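Probable polyketide synthase 1 (Dictyostelium discoideum, PDB 2H84) probably acts as a hybrid type I/III polyketide synthase whose C-terminal chalcone synthase-like domain, the part in this chain, extends and cyclizes polyketides, yielding only acylpyrones in vitro. Local coordinates at residues A99-W110 against D208-G216. Numbering follows the deposited sequence.
Sequences AQQACLRALKDW and DGSAAYIIG
Ala106 N donates a 2.7 Å hydrogen bond to Ala102 O, a regular turn of helix that sets the two methyl groups one turn apart, both turned to the strand. Ala212 meets them: its CB lies 3.7 Å from Ala106 CB and 4.0 Å from Ala102 CB, so one methyl of the strand bears on two of the helix. Side chains this small are consistent with the close approach, 6.7 Å between the axes of the two segments, which cross at -32°. No hydrogen bond joins the two segments; the contact is almost wholly apolar. The hydroxyl of Ser210 also meets carbon across the contact: Ser210 OG is 3.4 Å from Ala99 CA and 3.5 Å from Ala102 CB.

The far end is built differently. In Trp110, chi1 of 161° swings the indole toward the strand, and the turn about CB-CG presents one face to Ile214. CG2 of Ile214 sits 3.7 Å from the centroid of the five-membered ring and 4° off its normal, a CH-pi contact over the face, while CG1 runs beside Trp110 CB. The same branch ends in Ile214 CD1, 3.8 Å from Leu107 CD2, with the two side chains crossing at about a right angle. Trp110 NE1 hydrogen-bonds Glu223 OE2, a second hold that probably limits the ring's rotation. With an alanine here in place of Trp110, Ile214 CG2 would probably lose the ring face it packs on, and Glu223 this donor.

In this thiolase-fold domain, strand 209-216 runs antiparallel between strands 178-185 and 15-22 in the large sheet. Ser210, Ala212 and Ile214 alternate toward helix 84-110, whereas Ala211 and Tyr213 point away and pack on helix 335-345, so the strand lies sandwiched between helices.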
ATOM      1  N   ALA A  99      -9.440   6.761 -12.294  1.00 17.88           N
ATOM      2  CA  ALA A  99      -9.370   5.334 -11.996  1.00 19.05           C
ATOM      3  C   ALA A  99     -10.660   4.599 -12.381  1.00 18.88           C
ATOM      4  O   ALA A  99     -10.624   3.455 -12.813  1.00 20.01           O
ATOM      5  CB  ALA A  99      -9.074   5.119 -10.512  1.00 19.30           C
ATOM      6  N   GLN A 100     -11.790   5.271 -12.208  1.00 18.36           N
ATOM      7  CA  GLN A 100     -13.082   4.709 -12.534  1.00 19.42           C
ATOM      8  C   GLN A 100     -13.127   4.484 -14.042  1.00 20.39           C
ATOM      9  O   GLN A 100     -13.602   3.470 -14.537  1.00 21.53           O
ATOM     10  CB  GLN A 100     -14.202   5.666 -12.097  1.00 19.54           C
ATOM     11  CG  GLN A 100     -15.606   5.021 -12.177  1.00 19.41           C
ATOM     12  CD  GLN A 100     -16.723   5.997 -11.878  1.00 19.85           C
ATOM     13  OE1 GLN A 100     -17.911   5.652 -11.977  1.00 20.18           O
ATOM     14  NE2 GLN A 100     -16.343   7.208 -11.507  1.00 19.84           N
ATOM     15  N   GLN A 101     -12.615   5.467 -14.763  1.00 21.06           N
ATOM     16  CA  GLN A 101     -12.574   5.455 -16.207  1.00 21.49           C
ATOM     17  C   GLN A 101     -11.764   4.258 -16.705  1.00 20.09           C
ATOM     18  O   GLN A 101     -12.208   3.481 -17.542  1.00 21.22           O
ATOM     19  CB  GLN A 101     -11.985   6.777 -16.711  1.00 26.21           C
ATOM     20  CG  GLN A 101     -12.360   7.003 -18.163  1.00 36.19           C
ATOM     21  CD  GLN A 101     -12.021   8.363 -18.627  1.00 42.70           C
ATOM     22  OE1 GLN A 101     -11.163   8.583 -19.529  1.00 46.13           O
ATOM     23  NE2 GLN A 101     -12.708   9.298 -18.045  1.00 45.52           N
ATOM     24  N   ALA A 102     -10.572   4.101 -16.158  1.00 18.53           N
ATOM     25  CA  ALA A 102      -9.704   3.002 -16.546  1.00 17.05           C
ATOM     26  C   ALA A 102     -10.386   1.672 -16.226  1.00 16.51           C
ATOM     27  O   ALA A 102     -10.557   0.821 -17.105  1.00 16.13           O
ATOM     28  CB  ALA A 102      -8.353   3.114 -15.824  1.00 16.13           C
ATOM     29  N   CYS A 103     -10.786   1.507 -14.966  1.00 16.13           N
ATOM     30  CA  CYS A 103     -11.456   0.286 -14.506  1.00 14.66           C
ATOM     31  C   CYS A 103     -12.640  -0.080 -15.388  1.00 13.58           C
ATOM     32  O   CYS A 103     -12.805  -1.231 -15.778  1.00 13.44           O
ATOM     33  CB  CYS A 103     -11.954   0.453 -13.076  1.00 13.87           C
ATOM     34  SG  CYS A 103     -10.695   0.300 -11.849  1.00 10.95           S
ATOM     35  N   LEU A 104     -13.466   0.912 -15.689  1.00 11.91           N
ATOM     36  CA  LEU A 104     -14.627   0.705 -16.527  1.00 10.16           C
ATOM     37  C   LEU A 104     -14.153   0.103 -17.847  1.00 11.63           C
ATOM     38  O   LEU A 104     -14.592  -0.971 -18.243  1.00 11.83           O
ATOM     39  CB  LEU A 104     -15.328   2.047 -16.746  1.00  6.32           C
ATOM     40  CG  LEU A 104     -16.809   2.142 -16.385  1.00  4.43           C
ATOM     41  CD1 LEU A 104     -17.152   1.170 -15.266  1.00  3.82           C
ATOM     42  CD2 LEU A 104     -17.137   3.574 -15.995  1.00  1.00           C
ATOM     43  N   ARG A 105     -13.226   0.783 -18.507  1.00 13.85           N
ATOM     44  CA  ARG A 105     -12.691   0.318 -19.778  1.00 16.92           C
ATOM     45  C   ARG A 105     -12.021  -1.040 -19.711  1.00 18.87           C
ATOM     46  O   ARG A 105     -12.107  -1.826 -20.655  1.00 19.18           O
ATOM     47  CB  ARG A 105     -11.699   1.333 -20.317  1.00 18.86           C
ATOM     48  CG  ARG A 105     -12.361   2.560 -20.876  1.00 21.76           C
ATOM     49  CD  ARG A 105     -11.415   3.715 -20.867  1.00 24.35           C
ATOM     50  NE  ARG A 105     -11.735   4.637 -21.941  1.00 26.89           N
ATOM     51  CZ  ARG A 105     -11.495   5.940 -21.885  1.00 27.74           C
ATOM     52  NH1 ARG A 105     -10.944   6.463 -20.801  1.00 28.10           N
ATOM     53  NH2 ARG A 105     -11.779   6.719 -22.917  1.00 29.09           N
ATOM     54  N   ALA A 106     -11.337  -1.306 -18.601  1.00 20.86           N
ATOM     55  CA  ALA A 106     -10.647  -2.577 -18.409  1.00 22.14           C
ATOM     56  C   ALA A 106     -11.672  -3.671 -18.167  1.00 23.41           C
ATOM     57  O   ALA A 106     -11.422  -4.837 -18.449  1.00 25.36           O
ATOM     58  CB  ALA A 106      -9.692  -2.490 -17.233  1.00 20.18           C
ATOM     59  N   LEU A 107     -12.830  -3.288 -17.646  1.00 23.56           N
ATOM     60  CA  LEU A 107     -13.882  -4.248 -17.372  1.00 23.51           C
ATOM     61  C   LEU A 107     -14.558  -4.692 -18.657  1.00 24.16           C
ATOM     62  O   LEU A 107     -14.814  -5.872 -18.851  1.00 24.38           O
ATOM     63  CB  LEU A 107     -14.917  -3.645 -16.422  1.00 22.81           C
ATOM     64  CG  LEU A 107     -14.542  -3.651 -14.935  1.00 21.96           C
ATOM     65  CD1 LEU A 107     -15.512  -2.771 -14.141  1.00 20.32           C
ATOM     66  CD2 LEU A 107     -14.558  -5.077 -14.419  1.00 18.45           C
ATOM     67  N   LYS A 108     -14.852  -3.752 -19.543  1.00 24.92           N
ATOM     68  CA  LYS A 108     -15.489  -4.120 -20.790  1.00 26.27           C
ATOM     69  C   LYS A 108     -14.502  -4.906 -21.648  1.00 25.90           C
ATOM     70  O   LYS A 108     -14.861  -5.878 -22.312  1.00 26.39           O
ATOM     71  CB  LYS A 108     -15.967  -2.867 -21.518  1.00 26.81           C
ATOM     72  CG  LYS A 108     -15.454  -2.720 -22.926  1.00 28.37           C
ATOM     73  CD  LYS A 108     -16.129  -1.547 -23.556  1.00 31.55           C
ATOM     74  CE  LYS A 108     -16.760  -1.885 -24.878  1.00 34.37           C
ATOM     75  NZ  LYS A 108     -15.806  -2.059 -25.976  1.00 36.91           N
ATOM     76  N   ASP A 109     -13.243  -4.497 -21.633  1.00 26.49           N
ATOM     77  CA  ASP A 109     -12.255  -5.217 -22.421  1.00 27.51           C
ATOM     78  C   ASP A 109     -12.162  -6.664 -21.933  1.00 26.42           C
ATOM     79  O   ASP A 109     -11.953  -7.588 -22.726  1.00 25.80           O
ATOM     80  CB  ASP A 109     -10.880  -4.559 -22.317  1.00 29.43           C
ATOM     81  CG  ASP A 109      -9.960  -4.979 -23.447  1.00 31.13           C
ATOM     82  OD1 ASP A 109      -8.767  -5.250 -23.186  1.00 31.28           O
ATOM     83  OD2 ASP A 109     -10.438  -5.037 -24.602  1.00 32.60           O
ATOM     84  N   TRP A 110     -12.313  -6.849 -20.623  1.00 24.80           N
ATOM     85  CA  TRP A 110     -12.263  -8.172 -20.012  1.00 22.38           C
ATOM     86  C   TRP A 110     -13.420  -9.002 -20.546  1.00 22.32           C
ATOM     87  O   TRP A 110     -13.244 -10.159 -20.918  1.00 21.97           O
ATOM     88  CB  TRP A 110     -12.358  -8.046 -18.486  1.00 19.85           C
ATOM     89  CG  TRP A 110     -12.768  -9.300 -17.772  1.00 18.04           C
ATOM     90  CD1 TRP A 110     -12.287 -10.565 -17.977  1.00 18.08           C
ATOM     91  CD2 TRP A 110     -13.681  -9.393 -16.675  1.00 16.78           C
ATOM     92  NE1 TRP A 110     -12.839 -11.437 -17.070  1.00 16.56           N
ATOM     93  CE2 TRP A 110     -13.699 -10.745 -16.259  1.00 16.88           C
ATOM     94  CE3 TRP A 110     -14.487  -8.469 -16.002  1.00 15.75           C
ATOM     95  CZ2 TRP A 110     -14.489 -11.188 -15.194  1.00 17.36           C
ATOM     96  CZ3 TRP A 110     -15.271  -8.910 -14.946  1.00 15.97           C
ATOM     97  CH2 TRP A 110     -15.267 -10.257 -14.553  1.00 16.86           C
ATOM     98  N   ASP A 208       0.583  12.324 -16.101  1.00  8.63           N
ATOM     99  CA  ASP A 208      -0.459  11.673 -15.303  1.00  8.21           C
ATOM    100  C   ASP A 208      -1.280  10.678 -16.103  1.00  7.50           C
ATOM    101  O   ASP A 208      -1.496  10.855 -17.301  1.00  7.95           O
ATOM    102  CB  ASP A 208      -1.407  12.715 -14.717  1.00  7.86           C
ATOM    103  CG  ASP A 208      -0.691  13.948 -14.259  1.00  7.79           C
ATOM    104  OD1 ASP A 208       0.360  13.810 -13.598  1.00  9.52           O
ATOM    105  OD2 ASP A 208      -1.189  15.046 -14.559  1.00  5.84           O
ATOM    106  N   GLY A 209      -1.755   9.637 -15.431  1.00  6.56           N
ATOM    107  CA  GLY A 209      -2.548   8.639 -16.119  1.00  6.88           C
ATOM    108  C   GLY A 209      -3.023   7.534 -15.200  1.00  8.10           C
ATOM    109  O   GLY A 209      -2.605   7.442 -14.038  1.00  8.18           O
ATOM    110  N   SER A 210      -3.900   6.687 -15.730  1.00  8.48           N
ATOM    111  CA  SER A 210      -4.463   5.579 -14.979  1.00  8.23           C
ATOM    112  C   SER A 210      -4.637   4.404 -15.914  1.00  8.78           C
ATOM    113  O   SER A 210      -5.115   4.562 -17.035  1.00  8.86           O
ATOM    114  CB  SER A 210      -5.828   5.971 -14.410  1.00  9.53           C
ATOM    115  OG  SER A 210      -6.376   4.936 -13.605  1.00 10.57           O
ATOM    116  N   ALA A 211      -4.257   3.223 -15.442  1.00  9.96           N
ATOM    117  CA  ALA A 211      -4.371   2.001 -16.230  1.00  9.29           C
ATOM    118  C   ALA A 211      -4.898   0.881 -15.353  1.00  9.08           C
ATOM    119  O   ALA A 211      -4.458   0.722 -14.216  1.00  9.31           O
ATOM    120  CB  ALA A 211      -3.013   1.621 -16.785  1.00  9.09           C
ATOM    121  N   ALA A 212      -5.848   0.110 -15.868  1.00  9.18           N
ATOM    122  CA  ALA A 212      -6.395  -1.002 -15.099  1.00 10.23           C
ATOM    123  C   ALA A 212      -6.400  -2.288 -15.920  1.00 11.20           C
ATOM    124  O   ALA A 212      -6.405  -2.249 -17.153  1.00 11.80           O
ATOM    125  CB  ALA A 212      -7.807  -0.671 -14.630  1.00  8.71           C
ATOM    126  N   TYR A 213      -6.379  -3.429 -15.238  1.00 10.94           N
ATOM    127  CA  TYR A 213      -6.410  -4.709 -15.928  1.00 12.03           C
ATOM    128  C   TYR A 213      -7.069  -5.802 -15.072  1.00 12.33           C
ATOM    129  O   TYR A 213      -7.081  -5.717 -13.848  1.00 12.32           O
ATOM    130  CB  TYR A 213      -4.984  -5.108 -16.348  1.00 11.36           C
ATOM    131  CG  TYR A 213      -4.019  -5.291 -15.203  1.00 12.11           C
ATOM    132  CD1 TYR A 213      -3.889  -6.526 -14.566  1.00 12.24           C
ATOM    133  CD2 TYR A 213      -3.253  -4.223 -14.733  1.00 12.07           C
ATOM    134  CE1 TYR A 213      -3.023  -6.697 -13.485  1.00 12.88           C
ATOM    135  CE2 TYR A 213      -2.385  -4.384 -13.653  1.00 13.64           C
ATOM    136  CZ  TYR A 213      -2.277  -5.624 -13.033  1.00 13.07           C
ATOM    137  OH  TYR A 213      -1.430  -5.786 -11.961  1.00 14.41           O
ATOM    138  N   ILE A 214      -7.661  -6.795 -15.729  1.00 13.04           N
ATOM    139  CA  ILE A 214      -8.285  -7.913 -15.035  1.00 13.34           C
ATOM    140  C   ILE A 214      -7.317  -9.091 -15.159  1.00 14.28           C
ATOM    141  O   ILE A 214      -6.713  -9.299 -16.211  1.00 16.08           O
ATOM    142  CB  ILE A 214      -9.603  -8.317 -15.693  1.00 13.50           C
ATOM    143  CG1 ILE A 214     -10.503  -7.090 -15.868  1.00 14.74           C
ATOM    144  CG2 ILE A 214     -10.276  -9.386 -14.858  1.00 12.93           C
ATOM    145  CD1 ILE A 214     -10.974  -6.465 -14.577  1.00 15.73           C
ATOM    146  N   ILE A 215      -7.171  -9.871 -14.099  1.00 14.38           N
ATOM    147  CA  ILE A 215      -6.246 -11.000 -14.130  1.00 14.55           C
ATOM    148  C   ILE A 215      -6.804 -12.208 -13.378  1.00 16.16           C
ATOM    149  O   ILE A 215      -7.470 -12.053 -12.360  1.00 16.71           O
ATOM    150  CB  ILE A 215      -4.900 -10.584 -13.512  1.00 14.37           C
ATOM    151  CG1 ILE A 215      -3.936 -11.758 -13.496  1.00 13.41           C
ATOM    152  CG2 ILE A 215      -5.115 -10.067 -12.101  1.00 12.40           C
ATOM    153  CD1 ILE A 215      -2.594 -11.393 -12.935  1.00 15.04           C
ATOM    154  N   GLY A 216      -6.539 -13.410 -13.884  1.00 17.00           N
ATOM    155  CA  GLY A 216      -7.036 -14.608 -13.229  1.00 18.46           C
ATOM    156  C   GLY A 216      -6.455 -15.891 -13.794  1.00 19.29           C
ATOM    157  O   GLY A 216      -5.725 -15.864 -14.782  1.00 18.49           O
TER